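Local coordinates for protein muconate lactonizing enzyme (Corynebacterium glutamicum, PDB 3I4K) that belongs to the enolase superfamily, joining an N-terminal capping domain to a modified TIM-barrel domain that holds a magnesium ion, at residues A[113-118]-A[280-285]; A[155-160]-A[192-197]; A[186-191]-A[218-223]; A[310-315]-A[358-363]. All coordinates share one frame; numbering follows the deposited sequence.

Contact 1: residues A[113-118]-A[280-285]; sequences AMHDAW and GGLLES
Just ahead of Leu282 and Leu283, the two residues that meet the imidazole of His115, Gly281 holds the N-cap position of helix 282-294. Its carbonyl oxygen takes two donors on opposite faces of its plane: Ser285 N, closing the first helical turn, and Ser285 OG, 2.7 Å from Gly281 O. Leu282 comes next and covers one face of the His115 ring. Its CD1 lies 3.7 Å from the centroid of that ring and 22° off the normal, which qualifies as a CH-pi contact; the methyl is displaced toward the rim, with CG of His115 only 3.5 Å from Leu282 CD1. The backbone N of Leu282 adds a polar tie, bonding to OD1 of Asp111, one turn before His115 on helix 104-121. Leu283 uses a different approach, its CD2 lying in the ring plane, 3.8 Å from His115 NE2. With chi1 at -86°, the ring leans back beside its own backbone N and projects into this leucine pair, while Leu89 of helix 89-99 also touches His115. Capping and barrel domains are therefore joined here by an aromatic ring in an aliphatic setting, with a carboxylate beside the start of a helix, where it would probably be stabilised.

Contact 2: residues A[155-160]-A[192-197]; sequences EIEERI and GDRVSL
This is a surface contact on the outside of the barrel, made of one salt bridge, Glu157 to Arg194, beside a small apolar pair, Ile160 and Val195. It joins helix 149-163 to the loop that leads into strand 196-200. NH2 of Arg194 donates to OE1 of Glu157 at 2.8 Å with an N-H...O angle of 144°, so the bond is clearly bent. The same nitrogen lies 3.1 Å from Glu157 OE2, whereas NE of Arg194 is 4.1 Å from Glu157 OE1; one nitrogen thus faces both carboxylate oxygens, and the side-by-side two-nitrogen pairing is absent. The carboxylate and guanidinium planes are tilted 31° from each other. The acid gets there by folding over at chi2 (-69°), while the arginine chain bends at chi3 and crosses it at nearly a right angle. Ile160 and Val195 reach for each other tip to tip, CD1 of Ile160 being 3.9 Å from CG1 of Val195. That isoleucine methyl also lies 4.2 Å from NE of Arg194. Phe168 of strand 167-171 touches both Ile160 and Val195 and backs the pair from the sheet. A helix lying over parallel strands and touching the entry to a later one is the construction of the (beta/alpha) barrel, here at the strand ends away from magnesium ligand Asp200.

Contact 3: residues A[186-191]-A[218-223]; sequences ELAREV and AEAGVE
Where Ala220 comes up against Ala188, the shortest sound polar bond lies within the chain turn itself: Gly221 N donates to Ala218 O at 3.2 Å. Gly221 is the first residue past helix 207-219 to leave helical backbone angles, and its phi of 110°, with two bonds back into the last turn, defines a Schellman motif. This turn presents Ala220 to the neighbouring helix. The CA atoms of Ala188 and Ala220 are 6.1 Å apart, a separation that small side chains permit. CB of Ala188 sits 3.5 Å from the carbonyl oxygen of Ala220 and 4.1 Å from its CB, so one methyl meets both the backbone and the side chain of its partner. These are two successive outer helices of the barrel, 177-189 and 207-219, packed side by side close to their C-terminal ends, just before the chain turns into strands 196-200 and 224-226. Leu197 of the first of those strands touches Ala188 from the barrel side, and Val222 leans on Val184 and Ile199. Arg189, an exposed residue, covers the outer side of Ala220: its chain runs out extended from CG to NE, and the turn at its end, chi4 55°, swings NH1 of Arg189 back to lie 3.6 Å from CB of Ala220. The same group has an acidic neighbour, though not in contact, since NH2 of Arg189 and OE1 of Glu219 are 5.7 Å apart; any attraction between them would be long-range and modest.

Contact 4: residues A[310-315]-A[358-363]; sequences GTAASL and PGLGVD
A type II' beta turn, Pro358 to Gly361, sets Leu360 against Ala312 and Ala313 of helix 308-320, the barrel helix that follows strand 298-301. Gly359 occupies the second position of the turn with a positive phi of 53°, and Leu360, at the third, has its side chain directed at the helix. The backbones run close: the CA atoms of Ala312 and Leu360 are 5.6 Å apart. CB of Ala312 meets CB of Leu360 at 3.7 Å, and the carbonyl oxygen of Leu360 is 3.9 Å from that same alanine methyl. Further along, CD1 of Leu360 lies over the backbone of the next residue, 3.4 Å from CA of Ala313 and 3.8 Å from its CB. A chi2 of -34°, well off a staggered value, accompanies this close fit. Val362, beyond the turn, adds a second wall to the site of Ala312: with chi1 at 82° its CG1 is placed between its own backbone N and carbonyl carbon, 4.1 Å from the Ala312 CB. All four touching residues are buried, and the side-chain contacts between them are all apolar. Polar ties lie around them. The amide of Leu360 bonds to Asp116 OD1 on helix 104-121, and Gly359 makes backbone hydrogen bonds with Val124 and Val126, so the turn is also held by residues outside helix 308-320. A C-terminal tail that leaves the barrel and returns against the N-terminal domain is characteristic of the enolase superfamily, whose capping domain is built from both ends of the chain.

How the contacts relate
The four contacts form two pairs; contact 1 lies across the chain's centre from both contacts 2 and 3. Contacts 1 and 4, with centres 11 Å apart, lie where the capping domain meets the barrel, and Leu282 CD2 of contact 1 packs 3.6 Å from Ala313 O of contact 4. Contacts 2 and 3, also 11 Å apart by centres, share the outer wall of the barrel; strand 196-200 connects them, with Ser196 OG 2.6 Å from Glu223 OE1. The centres of contacts 1 and 3 are 39 Å apart. Along the chain, contacts 2 and 3 interleave within the span bridged by contact 1, while contact 4 follows later. Contact 1 thus joins the two domains, contact 4 sets the C-terminal tail beside that junction, and the other pair packs neighbouring helices and loops of the barrel's outer wall.

Contact 1: residues A[113-118]-A[280-285]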
loop_
_atom_site.group_PDB
_atom_site.type_symbol
_atom_site.label_atom_id
_atom_site.label_comp_id
_atom_site.label_asym_id
_atom_site.label_seq_id
_atom_site.Cartn_x
_atom_site.Cartn_y
_atom_site.Cartn_z
ATOM N N ALA A 113 -1.762 -16.813 -6.595
ATOM C CA ALA A 113 -1.414 -18.206 -6.322
ATOM C C ALA A 113 -0.445 -18.265 -5.145
ATOM O O ALA A 113 -0.579 -19.113 -4.268
ATOM C CB ALA A 113 -0.784 -18.852 -7.557
HETATM N N MSE A 114 0.523 -17.355 -5.125
HETATM C CA MSE A 114 1.497 -17.313 -4.044
HETATM C C MSE A 114 0.863 -16.931 -2.712
HETATM O O MSE A 114 1.225 -17.472 -1.665
HETATM C CB MSE A 114 2.630 -16.352 -4.390
HETATM C CG MSE A 114 3.561 -16.910 -5.443
HETATM SE SE MSE A 114 5.259 -16.013 -5.470
HETATM C CE MSE A 114 5.718 -16.187 -3.604
ATOM N N HIS A 115 -0.085 -16.005 -2.753
ATOM C CA HIS A 115 -0.770 -15.575 -1.546
ATOM C C HIS A 115 -1.577 -16.738 -0.986
ATOM O O HIS A 115 -1.566 -16.988 0.220
ATOM C CB HIS A 115 -1.697 -14.396 -1.848
ATOM C CG HIS A 115 -1.017 -13.061 -1.793
ATOM N ND1 HIS A 115 -0.899 -12.333 -0.628
ATOM C CD2 HIS A 115 -0.406 -12.332 -2.756
ATOM C CE1 HIS A 115 -0.244 -11.213 -0.876
ATOM N NE2 HIS A 115 0.068 -11.189 -2.160
ATOM N N ASP A 116 -2.280 -17.444 -1.865
ATOM C CA ASP A 116 -3.090 -18.586 -1.448
ATOM C C ASP A 116 -2.199 -19.649 -0.788
ATOM O O ASP A 116 -2.425 -20.038 0.354
ATOM C CB ASP A 116 -3.829 -19.162 -2.668
ATOM C CG ASP A 116 -4.962 -20.115 -2.289
ATOM O OD1 ASP A 116 -5.629 -19.900 -1.251
ATOM O OD2 ASP A 116 -5.205 -21.069 -3.059
ATOM N N ALA A 117 -1.169 -20.089 -1.505
ATOM C CA ALA A 117 -0.246 -21.099 -0.999
ATOM C C ALA A 117 0.345 -20.732 0.363
ATOM O O ALA A 117 0.519 -21.594 1.228
ATOM C CB ALA A 117 0.878 -21.325 -2.012
ATOM N N TRP A 118 0.647 -19.451 0.551
ATOM C CA TRP A 118 1.229 -18.968 1.802
ATOM C C TRP A 118 0.197 -18.878 2.935
ATOM O O TRP A 118 0.453 -19.319 4.058
ATOM C CB TRP A 118 1.879 -17.601 1.560
ATOM C CG TRP A 118 2.900 -17.186 2.584
ATOM C CD1 TRP A 118 3.502 -17.980 3.519
ATOM C CD2 TRP A 118 3.483 -15.886 2.728
ATOM N NE1 TRP A 118 4.426 -17.256 4.234
ATOM C CE2 TRP A 118 4.436 -15.967 3.768
ATOM C CE3 TRP A 118 3.295 -14.659 2.075
ATOM C CZ2 TRP A 118 5.197 -14.868 4.173
ATOM C CZ3 TRP A 118 4.052 -13.567 2.477
ATOM C CH2 TRP A 118 4.992 -13.680 3.516
ATOM N N GLY A 280 -2.316 -6.561 -11.548
ATOM C CA GLY A 280 -1.165 -7.436 -11.452
ATOM C C GLY A 280 -0.895 -7.996 -10.073
ATOM O O GLY A 280 0.263 -8.169 -9.691
ATOM N N GLY A 281 -1.949 -8.263 -9.315
ATOM C CA GLY A 281 -1.767 -8.841 -7.994
ATOM C C GLY A 281 -2.384 -8.108 -6.822
ATOM O O GLY A 281 -2.884 -6.983 -6.942
ATOM N N LEU A 282 -2.335 -8.756 -5.665
ATOM C CA LEU A 282 -2.870 -8.172 -4.449
ATOM C C LEU A 282 -1.923 -7.079 -3.923
ATOM O O LEU A 282 -2.368 -6.109 -3.319
ATOM C CB LEU A 282 -3.075 -9.268 -3.397
ATOM C CG LEU A 282 -4.160 -10.290 -3.752
ATOM C CD1 LEU A 282 -3.940 -11.577 -2.968
ATOM C CD2 LEU A 282 -5.543 -9.695 -3.451
ATOM N N LEU A 283 -0.622 -7.229 -4.157
ATOM C CA LEU A 283 0.317 -6.211 -3.693
ATOM C C LEU A 283 0.080 -4.921 -4.488
ATOM O O LEU A 283 -0.087 -3.853 -3.903
ATOM C CB LEU A 283 1.781 -6.670 -3.860
ATOM C CG LEU A 283 2.233 -7.935 -3.114
ATOM C CD1 LEU A 283 3.738 -8.112 -3.277
ATOM C CD2 LEU A 283 1.877 -7.849 -1.640
ATOM N N GLU A 284 0.052 -5.028 -5.813
ATOM C CA GLU A 284 -0.181 -3.864 -6.661
ATOM C C GLU A 284 -1.514 -3.217 -6.349
ATOM O O GLU A 284 -1.611 -1.991 -6.300
ATOM C CB GLU A 284 -0.127 -4.246 -8.140
ATOM C CG GLU A 284 1.277 -4.566 -8.625
ATOM C CD GLU A 284 2.246 -3.416 -8.385
ATOM O OE1 GLU A 284 2.004 -2.316 -8.921
ATOM O OE2 GLU A 284 3.248 -3.604 -7.667
ATOM N N SER A 285 -2.535 -4.040 -6.126
ATOM C CA SER A 285 -3.865 -3.544 -5.801
ATOM C C SER A 285 -3.844 -2.668 -4.539
ATOM O O SER A 285 -4.607 -1.705 -4.436
ATOM C CB SER A 285 -4.836 -4.709 -5.602
ATOM O OG SER A 285 -5.087 -5.394 -6.819
#

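Contact 2: residues A[155-160]-A[192-197]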
loop_
_atom_site.group_PDB
_atom_site.type_symbol
_atom_site.label_atom_id
_atom_site.label_comp_id
_atom_site.label_asym_id
_atom_site.label_seq_id
_atom_site.Cartn_x
_atom_site.Cartn_y
_atom_site.Cartn_z
ATOM N N GLU A 155 -34.468 -8.510 -16.761
ATOM C CA GLU A 155 -33.367 -9.047 -15.967
ATOM C C GLU A 155 -33.147 -8.259 -14.675
ATOM O O GLU A 155 -32.751 -8.823 -13.655
ATOM C CB GLU A 155 -32.076 -9.059 -16.781
ATOM C CG GLU A 155 -30.964 -9.803 -16.087
ATOM C CD GLU A 155 -29.729 -9.936 -16.942
ATOM O OE1 GLU A 155 -29.870 -10.282 -18.132
ATOM O OE2 GLU A 155 -28.620 -9.704 -16.420
ATOM N N ILE A 156 -33.407 -6.956 -14.719
ATOM C CA ILE A 156 -33.247 -6.129 -13.530
ATOM C C ILE A 156 -34.314 -6.516 -12.504
ATOM O O ILE A 156 -33.995 -6.759 -11.339
ATOM C CB ILE A 156 -33.343 -4.614 -13.874
ATOM C CG1 ILE A 156 -32.108 -4.191 -14.679
ATOM C CG2 ILE A 156 -33.428 -3.783 -12.600
ATOM C CD1 ILE A 156 -32.054 -2.711 -15.021
ATOM N N GLU A 157 -35.572 -6.592 -12.943
ATOM C CA GLU A 157 -36.691 -6.973 -12.062
ATOM C C GLU A 157 -36.396 -8.309 -11.378
ATOM O O GLU A 157 -36.579 -8.468 -10.168
ATOM C CB GLU A 157 -37.983 -7.123 -12.869
ATOM C CG GLU A 157 -38.362 -5.916 -13.686
ATOM C CD GLU A 157 -38.779 -4.745 -12.830
ATOM O OE1 GLU A 157 -38.080 -4.458 -11.838
ATOM O OE2 GLU A 157 -39.805 -4.109 -13.158
ATOM N N GLU A 158 -35.943 -9.272 -12.171
ATOM C CA GLU A 158 -35.629 -10.586 -11.641
ATOM C C GLU A 158 -34.532 -10.471 -10.590
ATOM O O GLU A 158 -34.685 -10.957 -9.467
ATOM C CB GLU A 158 -35.193 -11.521 -12.772
ATOM C CG GLU A 158 -34.765 -12.904 -12.301
ATOM C CD GLU A 158 -34.606 -13.897 -13.448
ATOM O OE1 GLU A 158 -33.912 -13.572 -14.438
ATOM O OE2 GLU A 158 -35.174 -15.008 -13.351
ATOM N N ARG A 159 -33.436 -9.813 -10.953
ATOM C CA ARG A 159 -32.316 -9.640 -10.034
ATOM C C ARG A 159 -32.744 -8.954 -8.739
ATOM O O ARG A 159 -32.371 -9.385 -7.648
ATOM C CB ARG A 159 -31.196 -8.833 -10.698
ATOM C CG ARG A 159 -30.498 -9.535 -11.858
ATOM C CD ARG A 159 -29.774 -10.806 -11.420
ATOM N NE ARG A 159 -28.891 -10.566 -10.284
ATOM C CZ ARG A 159 -27.983 -11.433 -9.844
ATOM N NH1 ARG A 159 -27.835 -12.606 -10.450
ATOM N NH2 ARG A 159 -27.222 -11.130 -8.799
ATOM N N ILE A 160 -33.528 -7.890 -8.855
ATOM C CA ILE A 160 -33.974 -7.170 -7.673
ATOM C C ILE A 160 -34.692 -8.108 -6.714
ATOM O O ILE A 160 -34.370 -8.177 -5.526
ATOM C CB ILE A 160 -34.935 -6.014 -8.040
ATOM C CG1 ILE A 160 -34.163 -4.899 -8.750
ATOM C CG2 ILE A 160 -35.616 -5.481 -6.781
ATOM C CD1 ILE A 160 -35.020 -3.734 -9.200
ATOM N N GLY A 192 -34.746 3.637 -12.944
ATOM C CA GLY A 192 -33.973 4.639 -12.231
ATOM C C GLY A 192 -34.534 5.167 -10.923
ATOM O O GLY A 192 -33.859 5.918 -10.218
ATOM N N ASP A 193 -35.758 4.785 -10.584
ATOM C CA ASP A 193 -36.363 5.258 -9.344
ATOM C C ASP A 193 -36.131 4.271 -8.206
ATOM O O ASP A 193 -36.164 4.644 -7.033
ATOM C CB ASP A 193 -37.868 5.459 -9.534
ATOM C CG ASP A 193 -38.189 6.332 -10.725
ATOM O OD1 ASP A 193 -37.789 7.516 -10.720
ATOM O OD2 ASP A 193 -38.839 5.829 -11.670
ATOM N N ARG A 194 -35.887 3.014 -8.564
ATOM C CA ARG A 194 -35.686 1.965 -7.576
ATOM C C ARG A 194 -34.228 1.596 -7.330
ATOM O O ARG A 194 -33.889 1.088 -6.263
ATOM C CB ARG A 194 -36.457 0.702 -7.990
ATOM C CG ARG A 194 -37.958 0.900 -8.163
ATOM C CD ARG A 194 -38.709 -0.433 -8.161
ATOM N NE ARG A 194 -38.457 -1.252 -9.343
ATOM C CZ ARG A 194 -38.850 -0.932 -10.573
ATOM N NH1 ARG A 194 -39.514 0.198 -10.790
ATOM N NH2 ARG A 194 -38.594 -1.748 -11.586
ATOM N N VAL A 195 -33.366 1.837 -8.311
ATOM C CA VAL A 195 -31.961 1.491 -8.157
ATOM C C VAL A 195 -30.993 2.516 -8.739
ATOM O O VAL A 195 -31.392 3.450 -9.434
ATOM C CB VAL A 195 -31.651 0.120 -8.805
ATOM C CG1 VAL A 195 -32.427 -0.984 -8.098
ATOM C CG2 VAL A 195 -32.007 0.150 -10.275
ATOM N N SER A 196 -29.715 2.328 -8.431
ATOM C CA SER A 196 -28.650 3.196 -8.917
ATOM C C SER A 196 -28.195 2.627 -10.250
ATOM O O SER A 196 -27.786 1.465 -10.328
ATOM C CB SER A 196 -27.477 3.208 -7.925
ATOM O OG SER A 196 -26.345 3.888 -8.466
ATOM N N LEU A 197 -28.261 3.441 -11.299
ATOM C CA LEU A 197 -27.868 2.991 -12.626
ATOM C C LEU A 197 -26.537 3.567 -13.093
ATOM O O LEU A 197 -26.337 4.777 -13.049
ATOM C CB LEU A 197 -28.960 3.355 -13.637
ATOM C CG LEU A 197 -30.326 2.696 -13.419
ATOM C CD1 LEU A 197 -31.311 3.190 -14.467
ATOM C CD2 LEU A 197 -30.176 1.173 -13.494
#

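Contact 3: residues A[186-191]-A[218-223]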
loop_
_atom_site.group_PDB
_atom_site.type_symbol
_atom_site.label_atom_id
_atom_site.label_comp_id
_atom_site.label_asym_id
_atom_site.label_seq_id
_atom_site.Cartn_x
_atom_site.Cartn_y
_atom_site.Cartn_z
ATOM N N GLU A 186 -34.279 4.953 -21.878
ATOM C CA GLU A 186 -35.603 4.360 -21.704
ATOM C C GLU A 186 -35.621 3.368 -20.556
ATOM O O GLU A 186 -36.587 3.294 -19.797
ATOM C CB GLU A 186 -36.060 3.671 -23.001
ATOM C CG GLU A 186 -36.595 4.639 -24.062
ATOM C CD GLU A 186 -36.985 3.951 -25.373
ATOM O OE1 GLU A 186 -37.699 2.924 -25.330
ATOM O OE2 GLU A 186 -36.583 4.449 -26.450
ATOM N N LEU A 187 -34.551 2.600 -20.427
ATOM C CA LEU A 187 -34.472 1.631 -19.350
ATOM C C LEU A 187 -34.379 2.364 -18.020
ATOM O O LEU A 187 -34.853 1.869 -16.996
ATOM C CB LEU A 187 -33.251 0.732 -19.548
ATOM C CG LEU A 187 -32.898 -0.231 -18.419
ATOM C CD1 LEU A 187 -32.062 -1.360 -18.981
ATOM C CD2 LEU A 187 -32.143 0.503 -17.322
ATOM N N ALA A 188 -33.769 3.548 -18.048
ATOM C CA ALA A 188 -33.598 4.360 -16.849
ATOM C C ALA A 188 -34.922 4.940 -16.373
ATOM O O ALA A 188 -35.133 5.121 -15.176
ATOM C CB ALA A 188 -32.601 5.480 -17.116
ATOM N N ARG A 189 -35.814 5.235 -17.309
ATOM C CA ARG A 189 -37.111 5.787 -16.946
ATOM C C ARG A 189 -37.991 4.739 -16.289
ATOM O O ARG A 189 -38.940 5.073 -15.585
ATOM C CB ARG A 189 -37.814 6.351 -18.178
ATOM C CG ARG A 189 -37.193 7.640 -18.674
ATOM C CD ARG A 189 -37.845 8.133 -19.952
ATOM N NE ARG A 189 -37.138 9.294 -20.488
ATOM C CZ ARG A 189 -35.836 9.317 -20.758
ATOM N NH1 ARG A 189 -35.091 8.242 -20.538
ATOM N NH2 ARG A 189 -35.275 10.415 -21.253
ATOM N N GLU A 190 -37.663 3.472 -16.509
ATOM C CA GLU A 190 -38.443 2.382 -15.937
ATOM C C GLU A 190 -37.805 1.722 -14.726
ATOM O O GLU A 190 -38.388 0.813 -14.142
ATOM C CB GLU A 190 -38.688 1.302 -16.986
ATOM C CG GLU A 190 -39.529 1.735 -18.164
ATOM C CD GLU A 190 -39.907 0.562 -19.039
ATOM O OE1 GLU A 190 -40.536 -0.380 -18.513
ATOM O OE2 GLU A 190 -39.574 0.578 -20.245
ATOM N N VAL A 191 -36.617 2.168 -14.337
ATOM C CA VAL A 191 -35.941 1.543 -13.209
ATOM C C VAL A 191 -35.168 2.531 -12.342
ATOM O O VAL A 191 -34.966 2.297 -11.150
ATOM C CB VAL A 191 -34.963 0.446 -13.715
ATOM C CG1 VAL A 191 -34.316 -0.260 -12.549
ATOM C CG2 VAL A 191 -35.702 -0.554 -14.584
ATOM N N ALA A 218 -27.503 11.494 -18.486
ATOM C CA ALA A 218 -27.437 12.164 -17.191
ATOM C C ALA A 218 -28.819 12.682 -16.798
ATOM O O ALA A 218 -29.233 12.594 -15.636
ATOM C CB ALA A 218 -26.445 13.321 -17.250
ATOM N N GLU A 219 -29.529 13.230 -17.777
ATOM C CA GLU A 219 -30.860 13.762 -17.542
ATOM C C GLU A 219 -31.819 12.621 -17.226
ATOM O O GLU A 219 -32.795 12.807 -16.502
ATOM C CB GLU A 219 -31.340 14.535 -18.774
ATOM C CG GLU A 219 -32.666 15.263 -18.586
ATOM C CD GLU A 219 -32.997 16.186 -19.751
ATOM O OE1 GLU A 219 -33.152 15.690 -20.891
ATOM O OE2 GLU A 219 -33.099 17.413 -19.526
ATOM N N ALA A 220 -31.524 11.435 -17.760
ATOM C CA ALA A 220 -32.365 10.257 -17.541
ATOM C C ALA A 220 -32.117 9.598 -16.184
ATOM O O ALA A 220 -32.838 8.679 -15.794
ATOM C CB ALA A 220 -32.145 9.238 -18.657
ATOM N N GLY A 221 -31.084 10.049 -15.479
ATOM C CA GLY A 221 -30.807 9.483 -14.175
ATOM C C GLY A 221 -29.575 8.617 -14.023
ATOM O O GLY A 221 -29.297 8.168 -12.914
ATOM N N VAL A 222 -28.833 8.358 -15.097
ATOM C CA VAL A 222 -27.626 7.543 -14.957
ATOM C C VAL A 222 -26.666 8.305 -14.028
ATOM O O VAL A 222 -26.365 9.473 -14.263
ATOM C CB VAL A 222 -26.957 7.280 -16.326
ATOM C CG1 VAL A 222 -25.646 6.549 -16.128
ATOM C CG2 VAL A 222 -27.885 6.453 -17.206
ATOM N N GLU A 223 -26.190 7.637 -12.981
ATOM C CA GLU A 223 -25.319 8.271 -11.987
ATOM C C GLU A 223 -23.830 8.074 -12.155
ATOM O O GLU A 223 -23.049 8.701 -11.449
ATOM C CB GLU A 223 -25.650 7.767 -10.582
ATOM C CG GLU A 223 -27.093 7.795 -10.193
ATOM C CD GLU A 223 -27.259 7.490 -8.722
ATOM O OE1 GLU A 223 -26.660 6.495 -8.255
ATOM O OE2 GLU A 223 -27.981 8.245 -8.037
#

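Contact 4: residues A[310-315]-A[358-363]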
loop_
_atom_site.group_PDB
_atom_site.type_symbol
_atom_site.label_atom_id
_atom_site.label_comp_id
_atom_site.label_asym_id
_atom_site.label_seq_id
_atom_site.Cartn_x
_atom_site.Cartn_y
_atom_site.Cartn_z
ATOM N N GLY A 310 -10.681 -16.266 -8.719
ATOM C CA GLY A 310 -10.344 -14.866 -8.891
ATOM C C GLY A 310 -11.222 -13.941 -8.077
ATOM O O GLY A 310 -10.743 -12.954 -7.509
ATOM N N THR A 311 -12.510 -14.259 -8.027
ATOM C CA THR A 311 -13.476 -13.465 -7.287
ATOM C C THR A 311 -13.194 -13.529 -5.787
ATOM O O THR A 311 -13.377 -12.549 -5.069
ATOM C CB THR A 311 -14.900 -13.968 -7.561
ATOM O OG1 THR A 311 -15.201 -13.809 -8.958
ATOM C CG2 THR A 311 -15.913 -13.206 -6.723
ATOM N N ALA A 312 -12.744 -14.692 -5.325
ATOM C CA ALA A 312 -12.432 -14.889 -3.916
ATOM C C ALA A 312 -11.173 -14.104 -3.543
ATOM O O ALA A 312 -11.044 -13.600 -2.429
ATOM C CB ALA A 312 -12.229 -16.374 -3.631
ATOM N N ALA A 313 -10.238 -14.012 -4.480
ATOM C CA ALA A 313 -9.013 -13.273 -4.221
ATOM C C ALA A 313 -9.382 -11.800 -4.083
ATOM O O ALA A 313 -8.845 -11.096 -3.227
ATOM C CB ALA A 313 -8.021 -13.478 -5.358
ATOM N N SER A 314 -10.319 -11.344 -4.911
ATOM C CA SER A 314 -10.747 -9.949 -4.857
ATOM C C SER A 314 -11.612 -9.632 -3.639
ATOM O O SER A 314 -11.633 -8.490 -3.172
ATOM C CB SER A 314 -11.482 -9.559 -6.145
ATOM O OG SER A 314 -10.565 -9.430 -7.224
ATOM N N LEU A 315 -12.332 -10.623 -3.123
ATOM C CA LEU A 315 -13.166 -10.396 -1.946
ATOM C C LEU A 315 -12.281 -10.312 -0.695
ATOM O O LEU A 315 -12.592 -9.588 0.255
ATOM C CB LEU A 315 -14.209 -11.511 -1.799
ATOM C CG LEU A 315 -15.402 -11.456 -2.761
ATOM C CD1 LEU A 315 -16.162 -12.766 -2.701
ATOM C CD2 LEU A 315 -16.324 -10.296 -2.398
ATOM N N PRO A 358 -9.237 -20.802 5.418
ATOM C CA PRO A 358 -7.860 -20.622 4.953
ATOM C C PRO A 358 -7.768 -20.233 3.479
ATOM O O PRO A 358 -8.729 -20.399 2.723
ATOM C CB PRO A 358 -7.230 -21.984 5.234
ATOM C CG PRO A 358 -8.377 -22.920 5.011
ATOM C CD PRO A 358 -9.498 -22.216 5.739
ATOM N N GLY A 359 -6.603 -19.727 3.078
ATOM C CA GLY A 359 -6.403 -19.327 1.696
ATOM C C GLY A 359 -7.483 -18.371 1.230
ATOM O O GLY A 359 -7.897 -17.496 1.991
ATOM N N LEU A 360 -7.950 -18.534 -0.008
ATOM C CA LEU A 360 -8.996 -17.657 -0.526
ATOM C C LEU A 360 -10.320 -17.900 0.184
ATOM O O LEU A 360 -11.255 -17.111 0.052
ATOM C CB LEU A 360 -9.195 -17.859 -2.035
ATOM C CG LEU A 360 -8.198 -17.282 -3.046
ATOM C CD1 LEU A 360 -7.653 -15.957 -2.542
ATOM C CD2 LEU A 360 -7.075 -18.253 -3.270
ATOM N N GLY A 361 -10.392 -18.990 0.943
ATOM C CA GLY A 361 -11.618 -19.317 1.653
ATOM C C GLY A 361 -12.485 -20.217 0.795
ATOM O O GLY A 361 -13.679 -20.397 1.047
ATOM N N VAL A 362 -11.878 -20.781 -0.241
ATOM C CA VAL A 362 -12.602 -21.663 -1.136
ATOM C C VAL A 362 -11.622 -22.620 -1.811
ATOM O O VAL A 362 -10.539 -22.218 -2.236
ATOM C CB VAL A 362 -13.389 -20.843 -2.178
ATOM C CG1 VAL A 362 -12.489 -20.421 -3.326
ATOM C CG2 VAL A 362 -14.576 -21.635 -2.647
ATOM N N ASP A 363 -11.998 -23.894 -1.889
ATOM C CA ASP A 363 -11.133 -24.909 -2.486
ATOM C C ASP A 363 -11.592 -25.288 -3.882
ATOM O O ASP A 363 -12.772 -25.199 -4.197
ATOM C CB ASP A 363 -11.107 -26.159 -1.607
ATOM C CG ASP A 363 -11.385 -25.850 -0.151
ATOM O OD1 ASP A 363 -12.574 -25.713 0.211
ATOM O OD2 ASP A 363 -10.416 -25.729 0.623
#